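Local coordinates for Sts-2 protein (Mus musculus, PDB 3D4I), which has acid-dependent phosphatase activity, carried by the 2H-phosphatase domain present here, and interferes with CBL-mediated down-regulation of receptor tyrosine kinases, at residues A[121-126]-A[161-166]; A[97-102]-A[200-205]. All coordinates share one frame; numbering follows the deposited sequence.

Contact 1 (A[121-126]-A[161-166])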
# COMPACT_ATOMS: atom_id res chain seq x y z
N VAL A 121 -12.12 -16.79 -15.64
CA VAL A 121 -13.04 -16.58 -14.52
C VAL A 121 -13.74 -17.89 -14.21
O VAL A 121 -14.42 -18.48 -15.06
CB VAL A 121 -14.03 -15.42 -14.77
CG1 VAL A 121 -15.00 -15.26 -13.58
CG2 VAL A 121 -13.29 -14.12 -15.01
N GLU A 122 -13.53 -18.35 -12.98
CA GLU A 122 -14.04 -19.62 -12.51
C GLU A 122 -14.94 -19.43 -11.29
O GLU A 122 -14.46 -19.32 -10.17
CB GLU A 122 -12.88 -20.59 -12.16
CG GLU A 122 -13.34 -21.99 -11.65
CD GLU A 122 -14.36 -22.66 -12.59
OE1 GLU A 122 -13.97 -22.99 -13.71
OE2 GLU A 122 -15.54 -22.86 -12.19
N PRO A 123 -16.26 -19.37 -11.51
CA PRO A 123 -17.16 -19.35 -10.35
C PRO A 123 -17.03 -20.53 -9.39
O PRO A 123 -17.44 -20.41 -8.25
CB PRO A 123 -18.55 -19.34 -10.99
CG PRO A 123 -18.32 -18.65 -12.28
CD PRO A 123 -17.01 -19.20 -12.77
N GLY A 124 -16.46 -21.65 -9.83
CA GLY A 124 -16.24 -22.78 -8.93
C GLY A 124 -15.25 -22.49 -7.80
O GLY A 124 -15.18 -23.25 -6.83
N ILE A 125 -14.51 -21.38 -7.90
CA ILE A 125 -13.64 -20.95 -6.80
C ILE A 125 -14.13 -19.65 -6.14
O ILE A 125 -13.37 -18.99 -5.44
CB ILE A 125 -12.11 -20.84 -7.22
CG1 ILE A 125 -11.89 -19.73 -8.27
CG2 ILE A 125 -11.60 -22.23 -7.66
CD1 ILE A 125 -10.41 -19.56 -8.80
N PHE A 126 -15.41 -19.31 -6.36
CA PHE A 126 -16.04 -18.23 -5.63
C PHE A 126 -16.13 -18.58 -4.14
O PHE A 126 -15.96 -19.74 -3.75
CB PHE A 126 -17.43 -17.93 -6.20
CG PHE A 126 -18.11 -16.74 -5.58
CD1 PHE A 126 -17.59 -15.46 -5.73
CD2 PHE A 126 -19.28 -16.91 -4.87
CE1 PHE A 126 -18.22 -14.36 -5.16
CE2 PHE A 126 -19.93 -15.82 -4.29
CZ PHE A 126 -19.40 -14.53 -4.46
N LEU A 161 -17.83 -24.68 -12.89
CA LEU A 161 -19.15 -24.34 -12.37
C LEU A 161 -19.58 -22.98 -12.90
O LEU A 161 -19.00 -21.95 -12.54
CB LEU A 161 -19.16 -24.37 -10.83
CG LEU A 161 -20.51 -24.11 -10.13
CD1 LEU A 161 -21.44 -25.31 -10.22
CD2 LEU A 161 -20.27 -23.73 -8.68
N PRO A 162 -20.60 -22.97 -13.79
CA PRO A 162 -21.18 -21.72 -14.27
C PRO A 162 -21.75 -20.88 -13.13
O PRO A 162 -22.22 -21.43 -12.14
CB PRO A 162 -22.30 -22.20 -15.20
CG PRO A 162 -21.91 -23.60 -15.60
CD PRO A 162 -21.24 -24.16 -14.39
N ARG A 163 -21.71 -19.56 -13.27
CA ARG A 163 -22.14 -18.69 -12.17
C ARG A 163 -23.57 -18.93 -11.71
O ARG A 163 -23.82 -18.95 -10.51
CB ARG A 163 -21.86 -17.19 -12.44
CG ARG A 163 -22.52 -16.52 -13.66
CD ARG A 163 -21.50 -16.17 -14.75
NE ARG A 163 -20.54 -15.12 -14.36
CZ ARG A 163 -19.26 -15.06 -14.73
NH1 ARG A 163 -18.70 -16.01 -15.50
NH2 ARG A 163 -18.51 -14.04 -14.32
N CYS A 164 -24.50 -19.19 -12.64
CA CYS A 164 -25.88 -19.44 -12.23
C CYS A 164 -26.08 -20.83 -11.59
O CYS A 164 -27.15 -21.13 -11.07
CB CYS A 164 -26.87 -19.18 -13.38
SG CYS A 164 -26.67 -20.28 -14.75
N SER A 165 -25.03 -21.66 -11.59
CA SER A 165 -25.09 -22.96 -10.91
C SER A 165 -24.70 -22.89 -9.42
O SER A 165 -24.92 -23.85 -8.67
CB SER A 165 -24.27 -24.01 -11.66
OG SER A 165 -24.58 -23.99 -13.04
N LEU A 166 -24.14 -21.75 -9.00
CA LEU A 166 -23.87 -21.48 -7.59
C LEU A 166 -25.18 -21.40 -6.81
O LEU A 166 -26.07 -20.62 -7.14
CB LEU A 166 -23.08 -20.18 -7.42
CG LEU A 166 -21.56 -20.23 -7.59
CD1 LEU A 166 -20.97 -18.83 -7.76
CD2 LEU A 166 -20.90 -20.95 -6.43
O HOH W 1 -16.28 -17.59 -17.11

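Contact 2 (A[97-102]-A[200-205])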
# COMPACT_ATOMS: atom_id res chain seq x y z
N ALA A 97 -15.79 -12.57 -8.32
CA ALA A 97 -15.84 -11.37 -7.49
C ALA A 97 -14.90 -10.29 -8.03
O ALA A 97 -13.76 -10.58 -8.43
CB ALA A 97 -15.53 -11.68 -6.03
N LEU A 98 -15.37 -9.05 -8.05
CA LEU A 98 -14.57 -7.96 -8.59
C LEU A 98 -13.20 -7.89 -7.94
O LEU A 98 -12.20 -7.76 -8.62
CB LEU A 98 -15.30 -6.61 -8.39
CG LEU A 98 -14.61 -5.34 -8.90
CD1 LEU A 98 -14.28 -5.44 -10.39
CD2 LEU A 98 -15.50 -4.11 -8.59
N ARG A 99 -13.18 -7.95 -6.61
CA ARG A 99 -11.94 -7.87 -5.83
C ARG A 99 -10.91 -8.91 -6.26
O ARG A 99 -9.71 -8.61 -6.28
CB ARG A 99 -12.25 -7.95 -4.31
CG ARG A 99 -12.90 -9.27 -3.86
CD ARG A 99 -13.48 -9.06 -2.49
NE ARG A 99 -14.14 -10.22 -1.91
CZ ARG A 99 -15.43 -10.55 -2.03
NH1 ARG A 99 -16.25 -9.86 -2.82
NH2 ARG A 99 -15.88 -11.61 -1.38
N CYS A 100 -11.38 -10.10 -6.66
CA CYS A 100 -10.51 -11.17 -7.13
C CYS A 100 -10.03 -10.94 -8.55
O CYS A 100 -8.84 -11.05 -8.82
CB CYS A 100 -11.18 -12.54 -7.01
SG CYS A 100 -11.65 -12.97 -5.35
N VAL A 101 -10.94 -10.62 -9.47
CA VAL A 101 -10.51 -10.27 -10.84
C VAL A 101 -9.54 -9.05 -10.86
O VAL A 101 -8.56 -9.04 -11.63
CB VAL A 101 -11.72 -10.08 -11.84
CG1 VAL A 101 -11.22 -9.77 -13.23
CG2 VAL A 101 -12.59 -11.33 -11.92
N GLN A 102 -9.77 -8.06 -9.99
CA GLN A 102 -8.85 -6.90 -9.91
C GLN A 102 -7.46 -7.29 -9.41
O GLN A 102 -6.42 -6.86 -9.96
CB GLN A 102 -9.44 -5.79 -9.04
CG GLN A 102 -10.59 -5.02 -9.72
CD GLN A 102 -11.23 -4.00 -8.78
OE1 GLN A 102 -11.43 -4.26 -7.58
NE2 GLN A 102 -11.58 -2.84 -9.34
N VAL A 200 -6.63 -16.99 -7.95
CA VAL A 200 -6.82 -15.74 -7.22
C VAL A 200 -8.24 -15.72 -6.69
O VAL A 200 -9.20 -15.64 -7.47
CB VAL A 200 -6.60 -14.51 -8.12
CG1 VAL A 200 -6.75 -13.21 -7.27
CG2 VAL A 200 -5.21 -14.58 -8.80
N SER A 201 -8.37 -15.82 -5.38
CA SER A 201 -9.66 -16.18 -4.79
C SER A 201 -9.76 -15.60 -3.39
O SER A 201 -9.20 -14.52 -3.11
CB SER A 201 -9.81 -17.72 -4.81
OG SER A 201 -11.09 -18.14 -4.35
N HIS A 202 -10.46 -16.31 -2.51
CA HIS A 202 -10.90 -15.87 -1.20
C HIS A 202 -10.09 -16.59 -0.14
O HIS A 202 -9.41 -17.57 -0.45
CB HIS A 202 -12.39 -16.21 -1.03
CG HIS A 202 -13.24 -15.62 -2.11
ND1 HIS A 202 -13.77 -14.35 -2.03
CD2 HIS A 202 -13.59 -16.10 -3.33
CE1 HIS A 202 -14.44 -14.08 -3.15
NE2 HIS A 202 -14.33 -15.12 -3.96
N SER A 203 -10.15 -16.12 1.10
CA SER A 203 -9.40 -16.76 2.19
C SER A 203 -9.75 -18.25 2.27
O SER A 203 -8.88 -19.09 2.43
CB SER A 203 -9.70 -16.08 3.52
OG SER A 203 -9.11 -14.79 3.55
N SER A 204 -11.04 -18.56 2.14
CA SER A 204 -11.50 -19.97 2.15
C SER A 204 -10.76 -20.89 1.17
O SER A 204 -10.53 -22.08 1.47
CB SER A 204 -12.99 -20.01 1.84
OG SER A 204 -13.28 -19.18 0.74
N ALA A 205 -10.42 -20.36 -0.00
CA ALA A 205 -9.81 -21.15 -1.06
C ALA A 205 -8.40 -21.65 -0.71
O ALA A 205 -7.95 -22.65 -1.28
CB ALA A 205 -9.78 -20.36 -2.38
O HOH W 2 -14.17 -13.16 0.48

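Contact 1 (A[121-126]-A[161-166])
Leu161 gives its backbone N-H to the carboxylate of Glu122. The bond from Leu161 N to Glu122 OE2 is 3.0 Å long and nearly straight, at 166°. It enters on the syn lone pair of OE2. The anti lone pair of the same oxygen takes the N-H of Gly124, with Gly124 N to Glu122 OE2 at 2.8 Å. The other oxygen, OE1, accepts from Tyr157 OH and Ala160 N. Four bonds thus fix the rotation of this buried carboxylate. A bend at chi2 (51°) folds the Glu122 chain back, bringing its acid group near Leu161 although its CB points away.

The segments join two loops of the histidine phosphatase domain. Residues 121-126 leave strand 119-121, outermost in the sheet within this chain, and make a short 3-10 turn. Residues 161-166 make another on the way to helix 172-187, whose Arg178 binds the carbonyls of Gly124 and Phe126.

Van der Waals packing centres on Pro123. Pro123 CB lies 3.1 Å from Leu161 O. Its CG sits over one face of the Arg163 guanidinium, offset toward the rim. Bends at chi2 and chi3 of Arg163 bring that group round to the proline. Arg163 NH2 also reaches Val121 CG1 at 3.8 Å, the two side chains crossing at about a right angle. Leu166 CD1 meets Phe126 CD2 obliquely at 3.9 Å. Leu161 CB rests on Gly124 CA at 3.8 Å.

One water donates to Val121 O at 2.9 Å. It accepts a weak bond from Arg163 NH1, in the plane of the guanidinium.

Contact 2 (A[97-102]-A[200-205])
Cys100 places its sulfur over one face of the His202 ring. Cys100 SG lies 3.9 Å from the centroid of the His202 ring and 22° off its normal, a sulfur-aromatic contact. Arg99 meets the same ring at its edge. Arg99 NH2 is 3.4 Å from His202 CE1, which lies over a face of the guanidinium. The two planes stand 74° apart, so the histidine points its edge at the flat of the arginine. Ala97 CB comes to the edge as well, 3.9 Å from His202 CE1. Val200 packs farther along helix 98-111, its CG1 3.4 Å from Cys100 O.

A water links the two polar side chains. It accepts from Arg99 NH2 at 3.0 Å, in the guanidinium plane, and lies 2.8 Å from His202 ND1. The Arg99 chain is extended from CG to NE, which carries its end from the helix to the ring.

In the next shell, Ser95 OG is hydrogen-bonded to His202 NE2, so both ring nitrogens have partners. The ring of Phe126 also meets His202, with planes nearly perpendicular. Glu132 makes a salt bridge to Arg99 NH2, and the Arg99 side chain touches His17. With a leucine in place of Arg99, Glu132 would probably lose its charged mate and the water one of its anchors.

The contact joins the N-terminal turn of helix 98-111, with Ala97 as N-cap, to the end of strand 196-201. In histidine phosphatases such a strand end carries the second histidine of the active site, and His202 probably fills that role. Arginine, histidine and bridging water together are consistent with a pocket for a phosphate, whose oxygen might take the water's place.

In the fold
The two contacts lie in one histidine phosphatase domain, with centres about 12 Å apart. Contact 1 is nested inside the loop that contact 2 closes. The order along the chain is 97-102, 121-126, 161-166, 200-205. Strands 119-121 and 196-201, which lead into 121-126 and 200-205, belong to the same sheet, with strand 89-94 between them. Contact 2 is near the centre of the chain, contact 1 farther out. They touch directly. Ile125 O is 2.7 Å from Ser201 OG, a probable hydrogen bond, and Phe126 CE1 packs on Ala97 CB at 3.9 Å. The 121-126 turn thus borders the probable active site and ties it to the outer loop 161-166.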